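PDB 4ZNL: phage terminase large subunit from Thermus phage P7426, which probably acts as the ATP-driven motor that pumps viral DNA into empty capsids and as the endonuclease that cuts the genome, this chain being its N-terminal ATPase part. Local coordinates for residues Arg38-Gly43 and Leu180-Pro185; Arg8-Asp13 and Val57-Ala62; Leu108-His113 and Ser130-Lys135. All blocks are in the same frame, centred on the assembly; numbering follows the deposited sequence.

Interaction 1. Residues Arg38-Gly43 and Leu180-Pro185; sequences RVACLG and LIISTP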
loop_
_atom_site.group_PDB
_atom_site.type_symbol
_atom_site.label_atom_id
_atom_site.label_comp_id
_atom_site.label_asym_id
_atom_site.label_seq_id
_atom_site.Cartn_x
_atom_site.Cartn_y
_atom_site.Cartn_z
ATOM N N ARG A 38 9.352 0.193 -0.804
ATOM C CA ARG A 38 9.001 0.716 0.517
ATOM C C ARG A 38 8.414 -0.412 1.347
ATOM O O ARG A 38 7.542 -1.161 0.875
ATOM C CB ARG A 38 8.018 1.885 0.413
ATOM C CG ARG A 38 8.607 3.134 -0.243
ATOM C CD ARG A 38 7.552 4.187 -0.474
ATOM N NE ARG A 38 6.669 3.840 -1.584
ATOM C CZ ARG A 38 5.466 4.375 -1.778
ATOM N NH1 ARG A 38 4.988 5.268 -0.915
ATOM N NH2 ARG A 38 4.732 4.003 -2.825
ATOM N N VAL A 39 8.921 -0.550 2.571
ATOM C CA VAL A 39 8.509 -1.608 3.486
ATOM C C VAL A 39 8.052 -0.986 4.797
ATOM O O VAL A 39 8.845 -0.379 5.514
ATOM C CB VAL A 39 9.642 -2.608 3.758
ATOM C CG1 VAL A 39 9.123 -3.788 4.570
ATOM C CG2 VAL A 39 10.249 -3.087 2.453
ATOM N N ALA A 40 6.764 -1.138 5.092
ATOM C CA ALA A 40 6.137 -0.509 6.238
ATOM C C ALA A 40 5.638 -1.569 7.209
ATOM O O ALA A 40 4.724 -2.337 6.893
ATOM C CB ALA A 40 4.990 0.383 5.797
ATOM N N CYS A 41 6.241 -1.597 8.394
ATOM C CA CYS A 41 5.865 -2.536 9.448
ATOM C C CYS A 41 5.046 -1.817 10.518
ATOM O O CYS A 41 5.607 -1.145 11.392
ATOM C CB CYS A 41 7.123 -3.156 10.056
ATOM S SG CYS A 41 6.846 -4.416 11.306
ATOM N N LEU A 42 3.727 -1.947 10.444
ATOM C CA LEU A 42 2.834 -1.169 11.302
ATOM C C LEU A 42 1.857 -2.053 12.066
ATOM O O LEU A 42 1.485 -3.133 11.610
ATOM C CB LEU A 42 2.047 -0.145 10.479
ATOM C CG LEU A 42 2.818 0.671 9.432
ATOM C CD1 LEU A 42 1.890 1.590 8.658
ATOM C CD2 LEU A 42 3.908 1.477 10.081
ATOM N N GLY A 43 1.425 -1.567 13.224
ATOM C CA GLY A 43 0.471 -2.269 14.054
ATOM C C GLY A 43 -0.938 -2.306 13.486
ATOM O O GLY A 43 -1.284 -1.509 12.613
ATOM N N LEU A 180 5.148 -1.142 -2.787
ATOM C CA LEU A 180 4.898 -0.820 -1.393
ATOM C C LEU A 180 4.474 -2.098 -0.680
ATOM O O LEU A 180 3.456 -2.723 -1.024
ATOM C CB LEU A 180 3.828 0.272 -1.271
ATOM C CG LEU A 180 3.313 0.617 0.131
ATOM C CD1 LEU A 180 4.432 1.080 1.054
ATOM C CD2 LEU A 180 2.222 1.679 0.066
ATOM N N ILE A 181 5.264 -2.480 0.315
ATOM C CA ILE A 181 5.086 -3.739 1.026
ATOM C C ILE A 181 4.762 -3.441 2.482
ATOM O O ILE A 181 5.638 -3.053 3.247
ATOM C CB ILE A 181 6.346 -4.616 0.902
ATOM C CG1 ILE A 181 6.614 -4.912 -0.581
ATOM C CG2 ILE A 181 6.195 -5.909 1.696
ATOM C CD1 ILE A 181 8.043 -5.354 -0.886
ATOM N N ILE A 182 3.490 -3.590 2.850
ATOM C CA ILE A 182 2.998 -3.131 4.145
ATOM C C ILE A 182 2.288 -4.234 4.919
ATOM O O ILE A 182 1.518 -5.017 4.351
ATOM C CB ILE A 182 2.043 -1.936 3.955
ATOM C CG1 ILE A 182 0.756 -2.393 3.267
ATOM C CG2 ILE A 182 2.724 -0.886 3.111
ATOM C CD1 ILE A 182 -0.152 -1.283 2.812
ATOM N N SER A 183 2.530 -4.294 6.224
ATOM C CA SER A 183 2.031 -5.409 7.021
ATOM C C SER A 183 2.205 -5.211 8.520
ATOM O O SER A 183 3.071 -4.465 8.971
ATOM C CB SER A 183 2.747 -6.701 6.619
ATOM O OG SER A 183 1.994 -7.848 6.984
ATOM N N THR A 184 1.360 -5.888 9.283
ATOM C CA THR A 184 1.694 -6.253 10.648
ATOM C C THR A 184 2.629 -7.458 10.529
ATOM O O THR A 184 2.402 -8.339 9.706
ATOM C CB THR A 184 0.424 -6.567 11.469
ATOM O OG1 THR A 184 -0.290 -5.348 11.700
ATOM C CG2 THR A 184 0.752 -7.205 12.821
ATOM N N PRO A 185 3.706 -7.488 11.322
ATOM C CA PRO A 185 4.703 -8.546 11.130
ATOM C C PRO A 185 4.222 -9.939 11.532
ATOM O O PRO A 185 3.285 -10.042 12.328
ATOM C CB PRO A 185 5.853 -8.101 12.033
ATOM C CG PRO A 185 5.198 -7.296 13.100
ATOM C CD PRO A 185 4.073 -6.581 12.421
#
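The hydroxyl of T184 gives its proton to the carbonyl of L42, OG1 to O 2.8 Å and in the carbonyl plane, where the parallel strands end. With chi1 at -71°, OG1 lies beside its own backbone N and faces the neighbouring strand, so a short hydroxyl residue suits the spot. Upstream runs the parallel ladder: I181 N to R38 O at 2.7 Å, then A40 N to I181 O, S183 N to A40 O and L42 N to S183 O. S183 OG donates to the carbonyl O of T184, 2.8 Å away and above its plane, and accepts from A157 N. T184 N bonds E155, the predicted ATPase catalytic residue, and its OG1 makes a weak bond with K48 NZ, the lysine that binds ADP. The small A40 lets CB rest on CG2 of I182 at 3.7 Å, and C41 SG lies against the P185 ring. The R38 guanidinium passes L180 CB with one face but is held by E55 and the I30 carbonyl. These adjacent parallel strands of the P-loop NTPase sheet end at the nucleotide site; helix 25-32 covers the A40 and L180 face, helix 190-197 the V39 and S183 face, and strand 219-224 adjoins V39 and C41.

Interaction 2. Residues Arg8-Asp13 and Val57-Ala62; sequences RLRPSD and VFELFA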
loop_
_atom_site.group_PDB
_atom_site.type_symbol
_atom_site.label_atom_id
_atom_site.label_comp_id
_atom_site.label_asym_id
_atom_site.label_seq_id
_atom_site.Cartn_x
_atom_site.Cartn_y
_atom_site.Cartn_z
ATOM N N ARG A 8 10.471 11.264 -9.463
ATOM C CA ARG A 8 9.476 10.320 -8.965
ATOM C C ARG A 8 8.343 11.101 -8.299
ATOM O O ARG A 8 8.546 11.765 -7.285
ATOM C CB ARG A 8 10.109 9.323 -7.988
ATOM C CG ARG A 8 10.788 8.142 -8.679
ATOM C CD ARG A 8 11.658 7.327 -7.730
ATOM N NE ARG A 8 12.833 6.784 -8.415
ATOM C CZ ARG A 8 13.747 6.000 -7.846
ATOM N NH1 ARG A 8 13.634 5.645 -6.571
ATOM N NH2 ARG A 8 14.778 5.566 -8.562
ATOM N N LEU A 9 7.156 11.025 -8.889
ATOM C CA LEU A 9 6.021 11.832 -8.453
ATOM C C LEU A 9 5.350 11.256 -7.212
ATOM O O LEU A 9 4.989 10.079 -7.189
ATOM C CB LEU A 9 4.999 11.958 -9.589
ATOM C CG LEU A 9 5.543 12.522 -10.910
ATOM C CD1 LEU A 9 4.429 12.670 -11.934
ATOM C CD2 LEU A 9 6.251 13.849 -10.711
ATOM N N ARG A 10 5.189 12.099 -6.188
ATOM C CA ARG A 10 4.564 11.721 -4.917
ATOM C C ARG A 10 3.431 12.685 -4.538
ATOM O O ARG A 10 3.458 13.863 -4.915
ATOM C CB ARG A 10 5.605 11.695 -3.791
ATOM C CG ARG A 10 6.849 10.874 -4.091
ATOM C CD ARG A 10 6.517 9.423 -4.424
ATOM N NE ARG A 10 5.621 8.818 -3.444
ATOM C CZ ARG A 10 4.571 8.053 -3.734
ATOM N NH1 ARG A 10 4.248 7.766 -4.991
ATOM N NH2 ARG A 10 3.830 7.572 -2.748
ATOM N N PRO A 11 2.439 12.193 -3.775
ATOM C CA PRO A 11 1.233 12.991 -3.512
ATOM C C PRO A 11 1.478 14.265 -2.705
ATOM O O PRO A 11 2.231 14.288 -1.728
ATOM C CB PRO A 11 0.322 12.019 -2.737
ATOM C CG PRO A 11 1.189 10.932 -2.273
ATOM C CD PRO A 11 2.311 10.822 -3.255
ATOM N N SER A 12 0.817 15.325 -3.143
ATOM C CA SER A 12 0.912 16.623 -2.509
ATOM C C SER A 12 -0.066 16.765 -1.359
ATOM O O SER A 12 -1.021 15.978 -1.232
ATOM C CB SER A 12 0.639 17.715 -3.535
ATOM O OG SER A 12 -0.728 17.695 -3.917
ATOM N N ASP A 13 0.165 17.787 -0.538
ATOM C CA ASP A 13 -0.797 18.175 0.485
ATOM C C ASP A 13 -2.182 18.372 -0.119
ATOM O O ASP A 13 -3.195 18.008 0.484
ATOM C CB ASP A 13 -0.356 19.460 1.211
ATOM C CG ASP A 13 0.127 20.576 0.256
ATOM O OD1 ASP A 13 -0.062 20.500 -0.994
ATOM O OD2 ASP A 13 0.696 21.564 0.785
ATOM N N VAL A 57 -5.034 5.375 -5.517
ATOM C CA VAL A 57 -5.799 6.485 -6.071
ATOM C C VAL A 57 -4.879 7.539 -6.684
ATOM O O VAL A 57 -5.168 8.093 -7.743
ATOM C CB VAL A 57 -6.677 7.151 -4.992
ATOM C CG1 VAL A 57 -7.272 8.464 -5.506
ATOM C CG2 VAL A 57 -7.781 6.215 -4.559
ATOM N N PHE A 58 -3.779 7.835 -6.001
ATOM C CA PHE A 58 -2.831 8.815 -6.503
ATOM C C PHE A 58 -2.353 8.444 -7.905
ATOM O O PHE A 58 -2.373 9.283 -8.816
ATOM C CB PHE A 58 -1.645 8.952 -5.540
ATOM C CG PHE A 58 -0.523 9.781 -6.084
ATOM C CD1 PHE A 58 -0.621 11.159 -6.121
ATOM C CD2 PHE A 58 0.631 9.184 -6.553
ATOM C CE1 PHE A 58 0.413 11.926 -6.621
ATOM C CE2 PHE A 58 1.667 9.949 -7.056
ATOM C CZ PHE A 58 1.558 11.322 -7.085
ATOM N N GLU A 59 -1.958 7.185 -8.090
ATOM C CA GLU A 59 -1.491 6.707 -9.389
ATOM C C GLU A 59 -2.558 6.815 -10.478
ATOM O O GLU A 59 -2.274 7.263 -11.589
ATOM C CB GLU A 59 -1.028 5.256 -9.286
ATOM C CG GLU A 59 0.251 5.071 -8.493
ATOM C CD GLU A 59 1.499 5.524 -9.243
ATOM O OE1 GLU A 59 1.591 5.301 -10.463
ATOM O OE2 GLU A 59 2.401 6.099 -8.604
ATOM N N LEU A 60 -3.775 6.386 -10.171
ATOM C CA LEU A 60 -4.857 6.429 -11.145
ATOM C C LEU A 60 -5.077 7.834 -11.707
ATOM O O LEU A 60 -5.269 7.989 -12.913
ATOM C CB LEU A 60 -6.149 5.913 -10.513
ATOM C CG LEU A 60 -6.218 4.392 -10.282
ATOM C CD1 LEU A 60 -7.317 4.038 -9.302
ATOM C CD2 LEU A 60 -6.447 3.661 -11.596
ATOM N N PHE A 61 -5.019 8.849 -10.841
ATOM C CA PHE A 61 -5.354 10.222 -11.223
ATOM C C PHE A 61 -4.143 11.107 -11.536
ATOM O O PHE A 61 -4.220 11.971 -12.411
ATOM C CB PHE A 61 -6.180 10.886 -10.114
ATOM C CG PHE A 61 -7.605 10.425 -10.069
ATOM C CD1 PHE A 61 -8.588 11.099 -10.779
ATOM C CD2 PHE A 61 -7.963 9.306 -9.334
ATOM C CE1 PHE A 61 -9.905 10.668 -10.751
ATOM C CE2 PHE A 61 -9.275 8.871 -9.300
ATOM C CZ PHE A 61 -10.250 9.553 -10.013
ATOM N N ALA A 62 -3.035 10.909 -10.825
ATOM C CA ALA A 62 -1.862 11.774 -10.990
ATOM C C ALA A 62 -0.911 11.285 -12.080
ATOM O O ALA A 62 -0.040 12.030 -12.534
ATOM C CB ALA A 62 -1.108 11.900 -9.670
HETATM O O HOH W 1 4.450 7.489 -8.443
#
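P11 packs over one face of the F58 ring, its CD 3.8 Å from the centroid and 5° off the normal, a CH-pi contact that suits a proline with polarised C-H groups beside nitrogen. CB of P11 reaches CD1 of F58 at 3.6 Å, and the opposite ring face carries A62 CB, one helical turn on. With CG anti to the backbone N (chi1 171°), F58 points its ring at the loop. Its edge meets L9 O, 3.3 Å from CE2, where ring hydrogens face a partial negative charge.

The polar side is looser. No direct hydrogen bond joins the segments; a water donates to L9 O at 2.9 Å and appears to bridge it to E59 OE2. R10 folds back at chi2 and chi3; NH1 donates to a lone pair of L9 O, and P11 CD covers one guanidinium face. NH1 stays 4.4 Å from E59 OE2, too far for a salt bridge; R10 is salt-bridged to E55 and bonded to H31 O, while E59 is salt-bridged to R63 and accepts a hydrogen bond from W178. The N-terminal loop thus lies over helix 48-62; F15 of helix 13-18 meets F58 edge-to-face and F16 touches P11.

Interaction 3. Residues Leu108-His113 and Ser130-Lys135; sequences LRLLVH and SEFRGK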
loop_
_atom_site.group_PDB
_atom_site.type_symbol
_atom_site.label_atom_id
_atom_site.label_comp_id
_atom_site.label_asym_id
_atom_site.label_seq_id
_atom_site.Cartn_x
_atom_site.Cartn_y
_atom_site.Cartn_z
ATOM N N LEU A 108 -12.905 -7.244 -9.840
ATOM C CA LEU A 108 -12.145 -6.313 -9.007
ATOM C C LEU A 108 -11.214 -5.480 -9.878
ATOM O O LEU A 108 -10.015 -5.376 -9.610
ATOM C CB LEU A 108 -11.343 -7.052 -7.944
ATOM C CG LEU A 108 -12.117 -7.972 -6.998
ATOM C CD1 LEU A 108 -11.169 -8.526 -5.955
ATOM C CD2 LEU A 108 -13.284 -7.249 -6.340
ATOM N N ARG A 109 -11.788 -4.909 -10.934
ATOM C CA ARG A 109 -11.054 -4.127 -11.910
ATOM C C ARG A 109 -11.730 -2.782 -12.053
ATOM O O ARG A 109 -12.962 -2.679 -12.032
ATOM C CB ARG A 109 -10.988 -4.859 -13.264
ATOM C CG ARG A 109 -10.244 -4.121 -14.384
ATOM C CD ARG A 109 -9.773 -5.113 -15.456
ATOM N NE ARG A 109 -8.902 -4.513 -16.466
ATOM C CZ ARG A 109 -9.312 -4.031 -17.637
ATOM N NH1 ARG A 109 -10.598 -4.049 -17.974
ATOM N NH2 ARG A 109 -8.426 -3.519 -18.478
ATOM N N LEU A 110 -10.902 -1.757 -12.199
ATOM C CA LEU A 110 -11.352 -0.381 -12.293
ATOM C C LEU A 110 -10.484 0.350 -13.311
ATOM O O LEU A 110 -9.251 0.224 -13.288
ATOM C CB LEU A 110 -11.268 0.284 -10.916
ATOM C CG LEU A 110 -11.124 1.797 -10.830
ATOM C CD1 LEU A 110 -12.433 2.475 -11.163
ATOM C CD2 LEU A 110 -10.696 2.170 -9.455
ATOM N N LEU A 111 -11.126 1.101 -14.202
ATOM C CA LEU A 111 -10.415 1.971 -15.131
ATOM C C LEU A 111 -10.789 3.417 -14.866
ATOM O O LEU A 111 -11.945 3.720 -14.563
ATOM C CB LEU A 111 -10.738 1.611 -16.579
ATOM C CG LEU A 111 -10.521 0.141 -16.941
ATOM C CD1 LEU A 111 -11.176 -0.186 -18.272
ATOM C CD2 LEU A 111 -9.032 -0.160 -16.965
ATOM N N VAL A 112 -9.805 4.302 -14.967
ATOM C CA VAL A 112 -10.055 5.743 -14.964
ATOM C C VAL A 112 -9.586 6.298 -16.294
ATOM O O VAL A 112 -8.381 6.328 -16.580
ATOM C CB VAL A 112 -9.328 6.464 -13.816
ATOM C CG1 VAL A 112 -9.671 7.958 -13.813
ATOM C CG2 VAL A 112 -9.682 5.830 -12.482
ATOM N N HIS A 113 -10.542 6.711 -17.112
ATOM C CA HIS A 113 -10.258 7.322 -18.402
ATOM C C HIS A 113 -10.015 8.826 -18.261
ATOM O O HIS A 113 -10.820 9.531 -17.652
ATOM C CB HIS A 113 -11.418 7.075 -19.367
ATOM C CG HIS A 113 -11.765 5.630 -19.539
ATOM N ND1 HIS A 113 -10.901 4.720 -20.109
ATOM C CD2 HIS A 113 -12.887 4.938 -19.225
ATOM C CE1 HIS A 113 -11.474 3.528 -20.136
ATOM N NE2 HIS A 113 -12.681 3.634 -19.607
ATOM N N SER A 130 -6.102 4.806 -16.982
ATOM C CA SER A 130 -5.415 4.209 -15.847
ATOM C C SER A 130 -6.141 2.942 -15.414
ATOM O O SER A 130 -7.356 2.839 -15.569
ATOM C CB SER A 130 -5.348 5.191 -14.684
ATOM O OG SER A 130 -4.626 6.350 -15.033
ATOM N N GLU A 131 -5.402 1.984 -14.871
ATOM C CA GLU A 131 -5.998 0.716 -14.454
ATOM C C GLU A 131 -5.569 0.307 -13.053
ATOM O O GLU A 131 -4.389 0.404 -12.685
ATOM C CB GLU A 131 -5.639 -0.396 -15.440
ATOM C CG GLU A 131 -6.184 -1.762 -15.031
ATOM C CD GLU A 131 -5.905 -2.847 -16.049
ATOM O OE1 GLU A 131 -5.360 -2.530 -17.130
ATOM O OE2 GLU A 131 -6.224 -4.020 -15.762
ATOM N N PHE A 132 -6.548 -0.163 -12.287
ATOM C CA PHE A 132 -6.322 -0.715 -10.963
ATOM C C PHE A 132 -7.055 -2.034 -10.818
ATOM O O PHE A 132 -8.180 -2.182 -11.307
ATOM C CB PHE A 132 -6.786 0.261 -9.883
ATOM C CG PHE A 132 -6.784 -0.328 -8.506
ATOM C CD1 PHE A 132 -5.599 -0.531 -7.833
ATOM C CD2 PHE A 132 -7.970 -0.695 -7.890
ATOM C CE1 PHE A 132 -5.595 -1.090 -6.572
ATOM C CE2 PHE A 132 -7.967 -1.250 -6.623
ATOM C CZ PHE A 132 -6.777 -1.445 -5.966
ATOM N N ARG A 133 -6.420 -2.996 -10.150
ATOM C CA ARG A 133 -7.090 -4.243 -9.807
ATOM C C ARG A 133 -6.754 -4.688 -8.394
ATOM O O ARG A 133 -5.650 -4.439 -7.894
ATOM C CB ARG A 133 -6.723 -5.369 -10.785
ATOM C CG ARG A 133 -6.953 -5.034 -12.250
ATOM C CD ARG A 133 -6.794 -6.259 -13.146
ATOM N NE ARG A 133 -7.848 -7.242 -12.898
ATOM C CZ ARG A 133 -8.265 -8.153 -13.775
ATOM N NH1 ARG A 133 -9.241 -8.990 -13.442
ATOM N NH2 ARG A 133 -7.721 -8.227 -14.985
ATOM N N GLY A 134 -7.734 -5.327 -7.762
ATOM C CA GLY A 134 -7.525 -6.067 -6.532
ATOM C C GLY A 134 -7.198 -7.508 -6.848
ATOM O O GLY A 134 -7.817 -8.131 -7.718
ATOM N N LYS A 135 -6.201 -8.033 -6.150
ATOM C CA LYS A 135 -5.734 -9.385 -6.382
ATOM C C LYS A 135 -5.536 -10.046 -5.037
ATOM O O LYS A 135 -5.427 -9.376 -4.009
ATOM C CB LYS A 135 -4.424 -9.406 -7.184
ATOM C CG LYS A 135 -4.534 -8.914 -8.628
ATOM C CD LYS A 135 -5.336 -9.883 -9.512
ATOM C CE LYS A 135 -5.066 -9.634 -10.998
ATOM N NZ LYS A 135 -5.757 -10.593 -11.911
#
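R109 and E131 both leave their strands with CG anti to the backbone N (chi1 near 180° in both) and then run extended, which carries guanidinium and carboxylate together above the sheet. NE of R109 donates to E131 OE2 at 2.8 Å, nearly straight at 168°. The oxygen lies at the guanidinium edge but is approached from above the carboxylate plane, for the two planes stand almost perpendicular; NH2 to OE1 adds only a weak bond at 3.5 Å. Q104 OE1 takes the NH1 of R109. R133, its NH1 bonded to R107 O, bends at chi3 and lays one guanidinium face over CD of R109, 3.8 Å from NH2. The two guanidinium groups lie close, a charge that nearby E131 probably offsets. L111 runs alongside E131, CD2 to CB 3.7 Å, and covers one face of the R109 guanidinium.

Beneath is an antiparallel β-hairpin. L110-F132 and V112-S130 are hydrogen-bonded pairs, each with two N-H...O=C bonds; R109-R133 and L111-E131 are non-hydrogen-bonded. L108 O accepts from G134 N at 2.9 Å; the positive phi of L108 (43°) belongs to a G1 β-bulge, in which L108 and R109 both face Q104 of strand 99-104. The other face is apolar, with L110 CD2 4.3 Å from F132 CD2, and L60 of helix 48-62 and V85 and V89 of helix 75-94 pack there. S130 gives its hydroxyl to L60 O.

How the interactions relate
From the N terminus, the 8-13 loop comes first; the chain then forms strand 37-42, which contains the first segment of interaction 1, and helix 48-62, whose end closes interaction 2. Interaction 3 follows as a local hairpin, complete before the chain returns through strand 178-183 to close interaction 1. Interaction 3 is therefore nested inside interaction 1, interactions 1 and 2 cross, and 2 and 3 lie in series. Interactions 1 and 3 belong to one sheet without touching, about 11 Å apart at their nearest atoms. Helix 48-62 spans the gap: L60 packs on the hairpin, while E55 pairs with both R10 and R38, whose guanidinium groups lie close together.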